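Local structure of peroxisomal acyl-coenzyme A oxidase 1 (Arabidopsis thaliana, 1W07) at residues Tyr342-Val347 with Ser382-Ala387; Gly348-Trp353 with Val532-Ala537; Leu370-Ala375 with Val452-Tyr457; Asp476-Asp481 with Leu555-Ala560. The protein catalyses the FAD-dependent desaturation of long- and medium-chain acyl-CoAs to 2-trans-enoyl-CoAs in peroxisomes, passing the electrons to oxygen to give hydrogen peroxide. The protein carries 1 engineered substitution. All coordinates share one frame; numbering follows the deposited sequence.

Interaction 1: residues Tyr342-Val347 with Ser382-Ala387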
loop_
_atom_site.group_PDB
_atom_site.type_symbol
_atom_site.label_atom_id
_atom_site.label_comp_id
_atom_site.label_asym_id
_atom_site.label_seq_id
_atom_site.Cartn_x
_atom_site.Cartn_y
_atom_site.Cartn_z
ATOM N N TYR B 342 5.695 1.941 19.275
ATOM C CA TYR B 342 6.532 1.969 20.477
ATOM C C TYR B 342 7.592 0.860 20.426
ATOM O O TYR B 342 8.746 1.061 20.801
ATOM C CB TYR B 342 5.673 1.817 21.729
ATOM C CG TYR B 342 4.958 3.092 22.148
ATOM C CD1 TYR B 342 3.854 3.565 21.439
ATOM C CD2 TYR B 342 5.386 3.822 23.254
ATOM C CE1 TYR B 342 3.185 4.735 21.827
ATOM C CE2 TYR B 342 4.742 4.994 23.651
ATOM C CZ TYR B 342 3.638 5.446 22.935
ATOM O OH TYR B 342 2.987 6.593 23.323
ATOM N N ALA B 343 7.197 -0.314 19.953
ATOM C CA ALA B 343 8.132 -1.414 19.847
ATOM C C ALA B 343 9.340 -1.030 18.975
ATOM O O ALA B 343 10.489 -1.309 19.341
ATOM C CB ALA B 343 7.432 -2.636 19.283
ATOM N N PHE B 344 9.089 -0.385 17.836
ATOM C CA PHE B 344 10.164 0.021 16.922
ATOM C C PHE B 344 10.971 1.171 17.495
ATOM O O PHE B 344 12.163 1.304 17.227
ATOM C CB PHE B 344 9.608 0.407 15.549
ATOM C CG PHE B 344 8.913 -0.720 14.828
ATOM C CD1 PHE B 344 9.038 -2.044 15.257
ATOM C CD2 PHE B 344 8.157 -0.451 13.692
ATOM C CE1 PHE B 344 8.415 -3.079 14.558
ATOM C CE2 PHE B 344 7.539 -1.465 12.990
ATOM C CZ PHE B 344 7.664 -2.790 13.421
ATOM N N ARG B 345 10.326 2.016 18.287
ATOM C CA ARG B 345 11.023 3.126 18.943
ATOM C C ARG B 345 12.073 2.541 19.936
ATOM O O ARG B 345 13.247 2.925 19.931
ATOM C CB ARG B 345 9.986 3.960 19.707
ATOM C CG ARG B 345 10.479 5.288 20.232
ATOM C CD ARG B 345 10.787 6.198 19.072
ATOM N NE ARG B 345 10.927 7.580 19.498
ATOM C CZ ARG B 345 10.963 8.605 18.656
ATOM N NH1 ARG B 345 10.862 8.399 17.343
ATOM N NH2 ARG B 345 11.105 9.837 19.122
ATOM N N PHE B 346 11.640 1.599 20.776
ATOM C CA PHE B 346 12.529 0.983 21.763
ATOM C C PHE B 346 13.635 0.140 21.103
ATOM O O PHE B 346 14.795 0.167 21.540
ATOM C CB PHE B 346 11.700 0.136 22.740
ATOM C CG PHE B 346 10.702 0.947 23.554
ATOM C CD1 PHE B 346 9.473 0.405 23.926
ATOM C CD2 PHE B 346 10.985 2.263 23.923
ATOM C CE1 PHE B 346 8.537 1.165 24.646
ATOM C CE2 PHE B 346 10.064 3.035 24.641
ATOM C CZ PHE B 346 8.831 2.481 25.002
ATOM N N VAL B 347 13.291 -0.591 20.048
ATOM C CA VAL B 347 14.304 -1.390 19.382
ATOM C C VAL B 347 15.288 -0.428 18.720
ATOM O O VAL B 347 16.462 -0.740 18.548
ATOM C CB VAL B 347 13.685 -2.360 18.332
ATOM C CG1 VAL B 347 13.409 -1.636 17.023
ATOM C CG2 VAL B 347 14.615 -3.551 18.123
ATOM N N SER B 382 14.935 -4.344 7.614
ATOM C CA SER B 382 13.933 -5.006 6.767
ATOM C C SER B 382 12.591 -5.165 7.463
ATOM O O SER B 382 11.537 -4.855 6.905
ATOM C CB SER B 382 14.422 -6.401 6.362
ATOM O OG SER B 382 13.501 -7.016 5.496
ATOM N N LEU B 383 12.637 -5.679 8.686
ATOM C CA LEU B 383 11.420 -5.909 9.438
ATOM C C LEU B 383 10.609 -4.642 9.703
ATOM O O LEU B 383 9.433 -4.577 9.374
ATOM C CB LEU B 383 11.747 -6.597 10.768
ATOM C CG LEU B 383 10.537 -7.182 11.512
ATOM C CD1 LEU B 383 10.221 -8.554 10.935
ATOM C CD2 LEU B 383 10.833 -7.304 12.999
ATOM N N THR B 384 11.246 -3.632 10.285
ATOM C CA THR B 384 10.570 -2.378 10.621
ATOM C C THR B 384 10.061 -1.583 9.425
ATOM O O THR B 384 8.955 -1.022 9.478
ATOM C CB THR B 384 11.464 -1.465 11.490
ATOM O OG1 THR B 384 12.636 -1.076 10.755
ATOM C CG2 THR B 384 11.906 -2.211 12.746
ATOM N N THR B 385 10.847 -1.517 8.346
ATOM C CA THR B 385 10.415 -0.755 7.176
ATOM C C THR B 385 9.227 -1.406 6.514
ATOM O O THR B 385 8.298 -0.725 6.098
ATOM C CB THR B 385 11.537 -0.585 6.133
ATOM O OG1 THR B 385 12.057 -1.865 5.762
ATOM C CG2 THR B 385 12.646 0.265 6.694
ATOM N N THR B 386 9.262 -2.729 6.398
ATOM C CA THR B 386 8.167 -3.471 5.792
ATOM C C THR B 386 6.926 -3.266 6.656
ATOM O O THR B 386 5.861 -2.887 6.157
ATOM C CB THR B 386 8.529 -4.981 5.706
ATOM O OG1 THR B 386 9.612 -5.136 4.779
ATOM C CG2 THR B 386 7.322 -5.825 5.261
ATOM N N ALA B 387 7.048 -3.493 7.959
ATOM C CA ALA B 387 5.884 -3.349 8.843
ATOM C C ALA B 387 5.333 -1.931 8.834
ATOM O O ALA B 387 4.116 -1.741 8.873
ATOM C CB ALA B 387 6.242 -3.753 10.275
#

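Interaction 2: residues Gly348-Trp353 with Val532-Ala537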
loop_
_atom_site.group_PDB
_atom_site.type_symbol
_atom_site.label_atom_id
_atom_site.label_comp_id
_atom_site.label_asym_id
_atom_site.label_seq_id
_atom_site.Cartn_x
_atom_site.Cartn_y
_atom_site.Cartn_z
ATOM N N GLY B 348 14.799 0.755 18.372
ATOM C CA GLY B 348 15.650 1.758 17.758
ATOM C C GLY B 348 16.612 2.309 18.793
ATOM O O GLY B 348 17.761 2.639 18.480
ATOM N N GLU B 349 16.147 2.417 20.035
ATOM C CA GLU B 349 16.998 2.923 21.114
ATOM C C GLU B 349 18.143 1.938 21.314
ATOM O O GLU B 349 19.298 2.341 21.477
ATOM C CB GLU B 349 16.211 3.032 22.428
ATOM C CG GLU B 349 15.425 4.335 22.614
ATOM C CD GLU B 349 14.544 4.319 23.870
ATOM O OE1 GLU B 349 14.903 3.641 24.857
ATOM O OE2 GLU B 349 13.500 5.002 23.873
ATOM N N TRP B 350 17.803 0.647 21.319
ATOM C CA TRP B 350 18.787 -0.411 21.508
ATOM C C TRP B 350 19.802 -0.402 20.369
ATOM O O TRP B 350 21.003 -0.524 20.603
ATOM C CB TRP B 350 18.095 -1.774 21.575
ATOM C CG TRP B 350 19.062 -2.918 21.665
ATOM C CD1 TRP B 350 19.760 -3.320 22.773
ATOM C CD2 TRP B 350 19.477 -3.780 20.599
ATOM N NE1 TRP B 350 20.586 -4.377 22.457
ATOM C CE2 TRP B 350 20.433 -4.680 21.132
ATOM C CE3 TRP B 350 19.138 -3.881 19.243
ATOM C CZ2 TRP B 350 21.051 -5.666 20.351
ATOM C CZ3 TRP B 350 19.758 -4.865 18.464
ATOM C CH2 TRP B 350 20.699 -5.742 19.023
ATOM N N LEU B 351 19.316 -0.264 19.139
ATOM C CA LEU B 351 20.194 -0.229 17.979
ATOM C C LEU B 351 21.190 0.919 18.065
ATOM O O LEU B 351 22.280 0.854 17.495
ATOM C CB LEU B 351 19.379 -0.107 16.694
ATOM C CG LEU B 351 19.023 -1.420 16.006
ATOM C CD1 LEU B 351 18.243 -1.096 14.742
ATOM C CD2 LEU B 351 20.295 -2.227 15.682
ATOM N N LYS B 352 20.815 1.982 18.763
ATOM C CA LYS B 352 21.718 3.109 18.920
ATOM C C LYS B 352 22.870 2.651 19.818
ATOM O O LYS B 352 24.046 2.837 19.489
ATOM C CB LYS B 352 20.994 4.291 19.560
ATOM C CG LYS B 352 21.873 5.511 19.744
ATOM C CD LYS B 352 22.319 6.124 18.419
ATOM C CE LYS B 352 23.273 7.285 18.671
ATOM N NZ LYS B 352 22.719 8.257 19.662
ATOM N N TRP B 353 22.518 2.048 20.952
ATOM C CA TRP B 353 23.505 1.534 21.894
ATOM C C TRP B 353 24.438 0.573 21.150
ATOM O O TRP B 353 25.649 0.585 21.356
ATOM C CB TRP B 353 22.810 0.788 23.041
ATOM C CG TRP B 353 23.763 0.003 23.899
ATOM C CD1 TRP B 353 24.527 0.479 24.929
ATOM C CD2 TRP B 353 24.142 -1.367 23.723
ATOM N NE1 TRP B 353 25.364 -0.508 25.393
ATOM C CE2 TRP B 353 25.148 -1.652 24.671
ATOM C CE3 TRP B 353 23.729 -2.383 22.848
ATOM C CZ2 TRP B 353 25.750 -2.910 24.773
ATOM C CZ3 TRP B 353 24.331 -3.641 22.945
ATOM C CH2 TRP B 353 25.332 -3.891 23.904
ATOM N N VAL B 532 10.593 -8.247 20.151
ATOM C CA VAL B 532 9.825 -8.605 21.337
ATOM C C VAL B 532 10.686 -8.591 22.596
ATOM O O VAL B 532 10.260 -8.083 23.639
ATOM C CB VAL B 532 9.184 -10.002 21.205
ATOM C CG1 VAL B 532 8.484 -10.361 22.508
ATOM C CG2 VAL B 532 8.193 -10.033 20.055
ATOM N N SER B 533 11.894 -9.146 22.501
ATOM C CA SER B 533 12.803 -9.215 23.643
ATOM C C SER B 533 13.273 -7.844 24.101
ATOM O O SER B 533 13.470 -7.627 25.290
ATOM C CB SER B 533 14.016 -10.110 23.327
ATOM O OG SER B 533 14.924 -9.449 22.463
ATOM N N LYS B 534 13.460 -6.918 23.163
ATOM C CA LYS B 534 13.898 -5.571 23.523
ATOM C C LYS B 534 12.781 -4.749 24.164
ATOM O O LYS B 534 13.046 -3.867 24.983
ATOM C CB LYS B 534 14.449 -4.836 22.305
ATOM C CG LYS B 534 15.620 -5.554 21.678
ATOM C CD LYS B 534 16.722 -5.756 22.696
ATOM C CE LYS B 534 17.785 -6.697 22.179
ATOM N NZ LYS B 534 18.862 -6.852 23.190
ATOM N N PHE B 535 11.536 -5.029 23.792
ATOM C CA PHE B 535 10.388 -4.343 24.382
ATOM C C PHE B 535 10.237 -4.837 25.825
ATOM O O PHE B 535 10.027 -4.046 26.742
ATOM C CB PHE B 535 9.115 -4.645 23.581
ATOM C CG PHE B 535 8.042 -3.598 23.711
ATOM C CD1 PHE B 535 7.115 -3.419 22.693
ATOM C CD2 PHE B 535 7.966 -2.782 24.839
ATOM C CE1 PHE B 535 6.124 -2.437 22.791
ATOM C CE2 PHE B 535 6.982 -1.799 24.949
ATOM C CZ PHE B 535 6.056 -1.627 23.917
ATOM N N ILE B 536 10.338 -6.149 26.024
ATOM C CA ILE B 536 10.241 -6.743 27.359
ATOM C C ILE B 536 11.396 -6.224 28.234
ATOM O O ILE B 536 11.238 -6.015 29.438
ATOM C CB ILE B 536 10.308 -8.294 27.283
ATOM C CG1 ILE B 536 9.065 -8.824 26.574
ATOM C CG2 ILE B 536 10.457 -8.894 28.683
ATOM C CD1 ILE B 536 9.030 -10.336 26.415
ATOM N N ALA B 537 12.559 -6.016 27.621
ATOM C CA ALA B 537 13.715 -5.518 28.355
ATOM C C ALA B 537 13.481 -4.066 28.750
ATOM O O ALA B 537 13.915 -3.616 29.813
ATOM C CB ALA B 537 14.972 -5.622 27.501
#

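Interaction 3: residues Leu370-Ala375 with Val452-Tyr457. With PT (platinum (II) ion), chain M.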
loop_
_atom_site.group_PDB
_atom_site.type_symbol
_atom_site.label_atom_id
_atom_site.label_comp_id
_atom_site.label_asym_id
_atom_site.label_seq_id
_atom_site.Cartn_x
_atom_site.Cartn_y
_atom_site.Cartn_z
ATOM N N LEU B 370 31.000 -8.286 15.084
ATOM C CA LEU B 370 30.650 -7.702 13.796
ATOM C C LEU B 370 29.595 -8.510 13.025
ATOM O O LEU B 370 28.624 -7.948 12.515
ATOM C CB LEU B 370 31.906 -7.539 12.939
ATOM C CG LEU B 370 31.743 -6.711 11.662
ATOM C CD1 LEU B 370 31.190 -5.329 12.020
ATOM C CD2 LEU B 370 33.088 -6.603 10.943
ATOM N N PRO B 371 29.779 -9.839 12.918
ATOM C CA PRO B 371 28.806 -10.668 12.196
ATOM C C PRO B 371 27.389 -10.526 12.753
ATOM O O PRO B 371 26.434 -10.362 11.998
ATOM C CB PRO B 371 29.363 -12.080 12.372
ATOM C CG PRO B 371 30.838 -11.847 12.401
ATOM C CD PRO B 371 30.950 -10.644 13.314
ATOM N N GLU B 372 27.258 -10.587 14.074
ATOM C CA GLU B 372 25.947 -10.467 14.707
ATOM C C GLU B 372 25.353 -9.071 14.497
ATOM O O GLU B 372 24.187 -8.929 14.134
ATOM C CB GLU B 372 26.058 -10.754 16.209
ATOM C CG GLU B 372 24.720 -10.828 16.931
ATOM C CD GLU B 372 24.705 -10.038 18.230
ATOM O OE1 GLU B 372 25.669 -10.159 19.018
ATOM O OE2 GLU B 372 23.725 -9.306 18.471
ATOM N N ALA B 373 26.173 -8.051 14.726
ATOM C CA ALA B 373 25.754 -6.658 14.588
ATOM C C ALA B 373 25.166 -6.400 13.207
ATOM O O ALA B 373 24.151 -5.717 13.065
ATOM C CB ALA B 373 26.929 -5.737 14.838
ATOM N N HIS B 374 25.808 -6.958 12.192
ATOM C CA HIS B 374 25.351 -6.792 10.836
ATOM C C HIS B 374 24.025 -7.481 10.532
ATOM O O HIS B 374 23.172 -6.910 9.829
ATOM C CB HIS B 374 26.416 -7.301 9.890
ATOM C CG HIS B 374 26.933 -6.232 9.001
ATOM N ND1 HIS B 374 28.150 -6.303 8.366
ATOM C CD2 HIS B 374 26.383 -5.056 8.644
ATOM C CE1 HIS B 374 28.332 -5.202 7.664
ATOM N NE2 HIS B 374 27.272 -4.436 7.821
ATOM N N ALA B 375 23.857 -8.692 11.060
ATOM C CA ALA B 375 22.641 -9.473 10.886
ATOM C C ALA B 375 21.452 -8.753 11.508
ATOM O O ALA B 375 20.437 -8.536 10.848
ATOM C CB ALA B 375 22.809 -10.853 11.523
ATOM N N VAL B 452 26.150 -16.101 21.555
ATOM C CA VAL B 452 25.883 -15.033 22.512
ATOM C C VAL B 452 25.015 -13.974 21.826
ATOM O O VAL B 452 24.417 -14.237 20.782
ATOM C CB VAL B 452 27.194 -14.410 23.000
ATOM N N GLY B 453 24.945 -12.786 22.413
ATOM C CA GLY B 453 24.161 -11.714 21.829
ATOM C C GLY B 453 22.704 -12.064 21.594
ATOM O O GLY B 453 22.049 -12.655 22.457
ATOM N N THR B 454 22.203 -11.696 20.416
ATOM C CA THR B 454 20.808 -11.950 20.060
ATOM C C THR B 454 20.544 -13.371 19.586
ATOM O O THR B 454 19.405 -13.718 19.285
ATOM C CB THR B 454 20.319 -10.976 18.959
ATOM O OG1 THR B 454 21.158 -11.090 17.801
ATOM C CG2 THR B 454 20.349 -9.549 19.463
ATOM N N THR B 455 21.590 -14.189 19.519
ATOM C CA THR B 455 21.451 -15.579 19.085
ATOM C C THR B 455 21.785 -16.536 20.232
ATOM O O THR B 455 21.886 -17.747 20.039
ATOM C CB THR B 455 22.386 -15.889 17.890
ATOM O OG1 THR B 455 23.751 -15.700 18.286
ATOM C CG2 THR B 455 22.086 -14.962 16.724
ATOM N N ALA B 456 21.946 -15.988 21.430
ATOM C CA ALA B 456 22.270 -16.796 22.600
ATOM C C ALA B 456 21.230 -17.890 22.817
ATOM O O ALA B 456 21.567 -19.023 23.169
ATOM C CB ALA B 456 22.362 -15.907 23.833
ATOM N N TYR B 457 19.964 -17.553 22.595
ATOM C CA TYR B 457 18.893 -18.519 22.780
ATOM C C TYR B 457 19.110 -19.748 21.923
ATOM O O TYR B 457 18.686 -20.847 22.278
ATOM C CB TYR B 457 17.542 -17.881 22.433
ATOM C CG TYR B 457 17.309 -17.677 20.946
ATOM C CD1 TYR B 457 16.518 -18.563 20.213
ATOM C CD2 TYR B 457 17.883 -16.601 20.274
ATOM C CE1 TYR B 457 16.301 -18.381 18.840
ATOM C CE2 TYR B 457 17.677 -16.407 18.900
ATOM C CZ TYR B 457 16.887 -17.300 18.191
ATOM O OH TYR B 457 16.709 -17.114 16.837
HETATM PT PT PT M . 26.461 -3.449 6.216
#

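Interaction 4: residues Asp476-Asp481 with Leu555-Ala560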
loop_
_atom_site.group_PDB
_atom_site.type_symbol
_atom_site.label_atom_id
_atom_site.label_comp_id
_atom_site.label_asym_id
_atom_site.label_seq_id
_atom_site.Cartn_x
_atom_site.Cartn_y
_atom_site.Cartn_z
ATOM N N ASP B 476 -1.654 -16.020 31.655
ATOM C CA ASP B 476 -0.289 -16.532 31.576
ATOM C C ASP B 476 0.492 -15.953 30.396
ATOM O O ASP B 476 1.724 -15.954 30.395
ATOM C CB ASP B 476 -0.290 -18.063 31.490
ATOM C CG ASP B 476 -0.807 -18.720 32.758
ATOM O OD1 ASP B 476 -0.378 -18.308 33.862
ATOM O OD2 ASP B 476 -1.635 -19.656 32.659
ATOM N N TRP B 477 -0.216 -15.450 29.392
ATOM C CA TRP B 477 0.454 -14.882 28.230
ATOM C C TRP B 477 1.000 -13.485 28.484
ATOM O O TRP B 477 1.502 -12.844 27.570
ATOM C CB TRP B 477 -0.485 -14.876 27.022
ATOM C CG TRP B 477 -0.542 -16.201 26.331
ATOM C CD1 TRP B 477 -1.605 -17.058 26.276
ATOM C CD2 TRP B 477 0.508 -16.815 25.590
ATOM N NE1 TRP B 477 -1.282 -18.174 25.540
ATOM C CE2 TRP B 477 0.016 -18.052 25.112
ATOM C CE3 TRP B 477 1.822 -16.443 25.277
ATOM C CZ2 TRP B 477 0.797 -18.919 24.340
ATOM C CZ3 TRP B 477 2.593 -17.305 24.507
ATOM C CH2 TRP B 477 2.079 -18.525 24.051
ATOM N N LEU B 478 0.895 -13.015 29.729
ATOM C CA LEU B 478 1.411 -11.692 30.092
ATOM C C LEU B 478 2.747 -11.867 30.801
ATOM O O LEU B 478 3.373 -10.902 31.237
ATOM C CB LEU B 478 0.419 -10.946 30.995
ATOM C CG LEU B 478 -0.962 -10.658 30.389
ATOM C CD1 LEU B 478 -1.869 -9.992 31.438
ATOM C CD2 LEU B 478 -0.806 -9.784 29.125
ATOM N N ASN B 479 3.182 -13.116 30.915
ATOM C CA ASN B 479 4.460 -13.410 31.556
ATOM C C ASN B 479 5.581 -13.332 30.515
ATOM O O ASN B 479 5.536 -14.022 29.494
ATOM C CB ASN B 479 4.419 -14.797 32.182
ATOM C CG ASN B 479 5.654 -15.103 32.985
ATOM O OD1 ASN B 479 6.752 -15.192 32.443
ATOM N ND2 ASN B 479 5.487 -15.241 34.294
ATOM N N PRO B 480 6.602 -12.497 30.767
ATOM C CA PRO B 480 7.733 -12.325 29.848
ATOM C C PRO B 480 8.479 -13.611 29.466
ATOM O O PRO B 480 8.874 -13.780 28.312
ATOM C CB PRO B 480 8.619 -11.309 30.569
ATOM C CG PRO B 480 8.329 -11.558 32.008
ATOM C CD PRO B 480 6.831 -11.761 32.025
ATOM N N ASP B 481 8.673 -14.511 30.428
ATOM C CA ASP B 481 9.363 -15.769 30.156
ATOM C C ASP B 481 8.532 -16.693 29.265
ATOM O O ASP B 481 9.071 -17.462 28.469
ATOM C CB ASP B 481 9.695 -16.479 31.474
ATOM C CG ASP B 481 10.667 -15.696 32.319
ATOM O OD1 ASP B 481 11.756 -15.374 31.803
ATOM O OD2 ASP B 481 10.355 -15.397 33.492
ATOM N N LEU B 555 0.924 -2.461 25.583
ATOM C CA LEU B 555 1.385 -2.432 24.200
ATOM C C LEU B 555 2.415 -3.531 23.936
ATOM O O LEU B 555 2.378 -4.189 22.894
ATOM C CB LEU B 555 1.982 -1.057 23.867
ATOM C CG LEU B 555 1.028 0.144 23.945
ATOM C CD1 LEU B 555 1.795 1.452 23.658
ATOM C CD2 LEU B 555 -0.121 -0.071 22.954
ATOM N N CYS B 556 3.324 -3.741 24.885
ATOM C CA CYS B 556 4.343 -4.769 24.737
ATOM C C CYS B 556 3.725 -6.116 24.433
ATOM O O CYS B 556 4.150 -6.792 23.496
ATOM C CB CYS B 556 5.197 -4.891 26.006
ATOM S SG CYS B 556 6.412 -6.243 25.987
ATOM N N TYR B 557 2.727 -6.524 25.217
ATOM C CA TYR B 557 2.122 -7.825 24.985
ATOM C C TYR B 557 1.130 -7.869 23.837
ATOM O O TYR B 557 0.843 -8.947 23.308
ATOM C CB TYR B 557 1.532 -8.383 26.287
ATOM C CG TYR B 557 2.627 -8.729 27.262
ATOM C CD1 TYR B 557 3.091 -7.784 28.178
ATOM C CD2 TYR B 557 3.292 -9.956 27.186
ATOM C CE1 TYR B 557 4.199 -8.050 28.984
ATOM C CE2 TYR B 557 4.399 -10.224 27.992
ATOM C CZ TYR B 557 4.849 -9.274 28.878
ATOM O OH TYR B 557 5.986 -9.534 29.609
ATOM N N ILE B 558 0.611 -6.708 23.446
ATOM C CA ILE B 558 -0.279 -6.623 22.290
ATOM C C ILE B 558 0.595 -6.925 21.068
ATOM O O ILE B 558 0.204 -7.687 20.189
ATOM C CB ILE B 558 -0.881 -5.193 22.098
ATOM C CG1 ILE B 558 -2.081 -4.992 23.028
ATOM C CG2 ILE B 558 -1.269 -4.980 20.615
ATOM C CD1 ILE B 558 -2.691 -3.594 22.953
ATOM N N TYR B 559 1.777 -6.318 21.012
ATOM C CA TYR B 559 2.695 -6.541 19.887
ATOM C C TYR B 559 3.027 -8.044 19.767
ATOM O O TYR B 559 2.852 -8.661 18.709
ATOM C CB TYR B 559 3.983 -5.714 20.093
ATOM C CG TYR B 559 5.022 -5.850 18.986
ATOM C CD1 TYR B 559 4.794 -5.342 17.698
ATOM C CD2 TYR B 559 6.195 -6.561 19.203
ATOM C CE1 TYR B 559 5.722 -5.556 16.648
ATOM C CE2 TYR B 559 7.117 -6.786 18.175
ATOM C CZ TYR B 559 6.886 -6.291 16.913
ATOM O OH TYR B 559 7.830 -6.533 15.932
ATOM N N ALA B 560 3.476 -8.634 20.869
ATOM C CA ALA B 560 3.839 -10.043 20.897
ATOM C C ALA B 560 2.673 -10.979 20.582
ATOM O O ALA B 560 2.779 -11.850 19.715
ATOM C CB ALA B 560 4.446 -10.394 22.253
#

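Interaction 1: residues Tyr342-Val347 with Ser382-Ala387
Thr384 lies against the ring of Phe344 where two consecutive helices, 328-363 and 370-398, run antiparallel in the helical C-alpha1 domain of the acyl-CoA oxidase fold. The evidence for a CH-pi contact is direct: the methyl CG2 stands 3.9 Å from the centroid of the Phe344 ring and only 14° off its normal, slightly toward the rim on the CD1 side. Thr384 holds this methyl anti to its own carbonyl carbon, which places OG1 between the backbone N and the carbonyl carbon (chi1 64°), where it hydrogen-bonds Leu380 O one turn earlier in the same helix. The polar branch is thus satisfied internally and the apolar branch meets the ring. The backbone of the threonine comes close as well: Thr384 O, which is hydrogen-bonded to Thr388 OG1, lies 3.8 Å from Phe344 CE2. Ala387, three residues after Thr384, supplies the second apolar touch, this time at the ring edge and near the ring plane. Leu296 and Tyr559 of two further helices also pack on Phe344, burying it. The ring's far end finishes the contact, with Phe344 CZ 3.6 Å from Ala387 CB.

Interaction 2: residues Gly348-Trp353 with Val532-Ala537
Lys534 NZ is the polar atom at the centre of this contact, and what receives it is the face of the Trp350 indole. It stands 3.5 Å from the centroid of the five-membered ring of Trp350, 31° off the normal, which meets the criteria for a cation-pi interaction. The methylene before it is better centred: CE of Lys534 is 3.6 Å from the same Trp350 centroid and 14° off the normal, a CH-pi contact. NZ also comes within 3.1 Å of Trp350 NE1, but both are donors, so this proximity follows from the amine lying over the ring and is no hydrogen bond. The lysine chain bends once, at chi2 (-57°), then runs extended to its amine, so that CD, CE and NZ pass successively over the indole from CG toward NE1. With CG anti to the backbone N, the Trp350 indole turns a face to this chain. Beside this pair, Glu349 OE1 forms a salt bridge with Lys538, and Leu380 of helix 370-398 packs on Trp350. The arrangement is a cation-pi contact at the surface between helices 328-363 and 516-538, joining the C-alpha1 region to the C-terminal helical region of the acyl-CoA oxidase fold.

Interaction 3: residues Leu370-Ala375 with Val452-Tyr457
Glu372 directs its carboxylate at the turn formed by Val452 to Thr455, and its OE2 does most of the work. Thr454 N donates to Glu372 OE2 over 3.4 Å, a weak bond although fairly straight at 156°. The hydroxyl of Thr454 also approaches, OG1 lying 3.2 Å from Glu372 OE2. The other oxygen, OE1, rests 3.5 Å from Gly453 CA, so the carboxylate spans two residues of the turn. Glu372 reaches them with CG anti to its backbone N and a bend at chi2.

Behind this first shell, the turn is held from within. Gly453, with a positive phi of 56°, takes the first corner and Thr454, near helical values, the second, which makes this a type II' beta turn, closed by Thr455 N bonding to Val452 O at 3.1 Å. That same carbonyl receives Thr455 OG1 in its plane at 3.0 Å, a second grip on Val452 O. On the helix segment, His374 NE2 binds a platinum(II) ion at 2.0 Å, probably a heavy-atom additive rather than a natural cofactor.

Farther out, Phe437 of helix 427-443 packs against both Glu372 and Thr455. Thr454 touches His526 and Ile530 of helix 516-538. The contact therefore joins the first turn of helix 370-398 to the loop between helices 427-443 and 461-464, at the protein surface.

Interaction 4: residues Asp476-Asp481 with Leu555-Ala560
Tyr557 lays its ring against the backbone of Leu478. The alpha carbon of Leu478 is 4.1 Å from the ring centroid of Tyr557 and 20° off the normal, a CH-pi contact over the face, displaced toward the CD2 side. The carbonyl of the same residue lies over this face too, with Leu478 O 3.2 Å from Tyr557 CZ. On the opposite face sits the sulfur of Cys556, the preceding residue in the helix, so the ring is held between its own neighbour and the incoming chain. The Leu478 side chain comes in at the base of the tyrosine, CD2 being 3.9 Å from Tyr557 CB. Trp477 O approaches the ring obliquely, 3.4 Å from Tyr557 CD2; it is buried by the contact and has no hydrogen-bonding partner, whereas the indole NE1 of Trp477 bonds to Gln581 O.

What the ring covers is the end of a 3-10 segment, through Leu478, leading into the N-terminus of helix 480-503 in the C-terminal helical region of the oxidase. Asn479 is the N-cap: its OD1 accepts from Asp481 N at 2.9 Å, in the carbonyl plane, with an N-H...O angle of 130°, and more weakly from Val482 N. Holding CG anti to the backbone N (chi1 -174°) turns this amide to the cap.

Pro480 occupies the first helical position and meets the phenol end. Its CB is 3.3 Å from Tyr557 OH. Pro480 N, 3.2 Å from Tyr557 OH, has no hydrogen to give.

In the fold
Interactions 1 and 2 share helix 328-363, their centres 10 Å apart, and Phe535 joins them: its CE2 lies 3.4 Å from Phe346 CE1. The same phenylalanine reaches interaction 4, CE1 being 3.5 Å from Cys556 CA, while Ile536 CG2 meets Pro480 CB at 3.6 Å. Interactions 1 and 4 also touch directly, through Tyr342 CD1 and Leu555 CD1 at 3.7 Å. Interaction 3 joins this cluster through Trp350, whose CH2 is 3.8 Å from Thr454 CG2; it stays about 10 Å from interaction 4 at the nearest atoms. Closest to catalysis is interaction 1, with the Thr384 side chain about 11 Å from that of Glu424, the inferred proton acceptor.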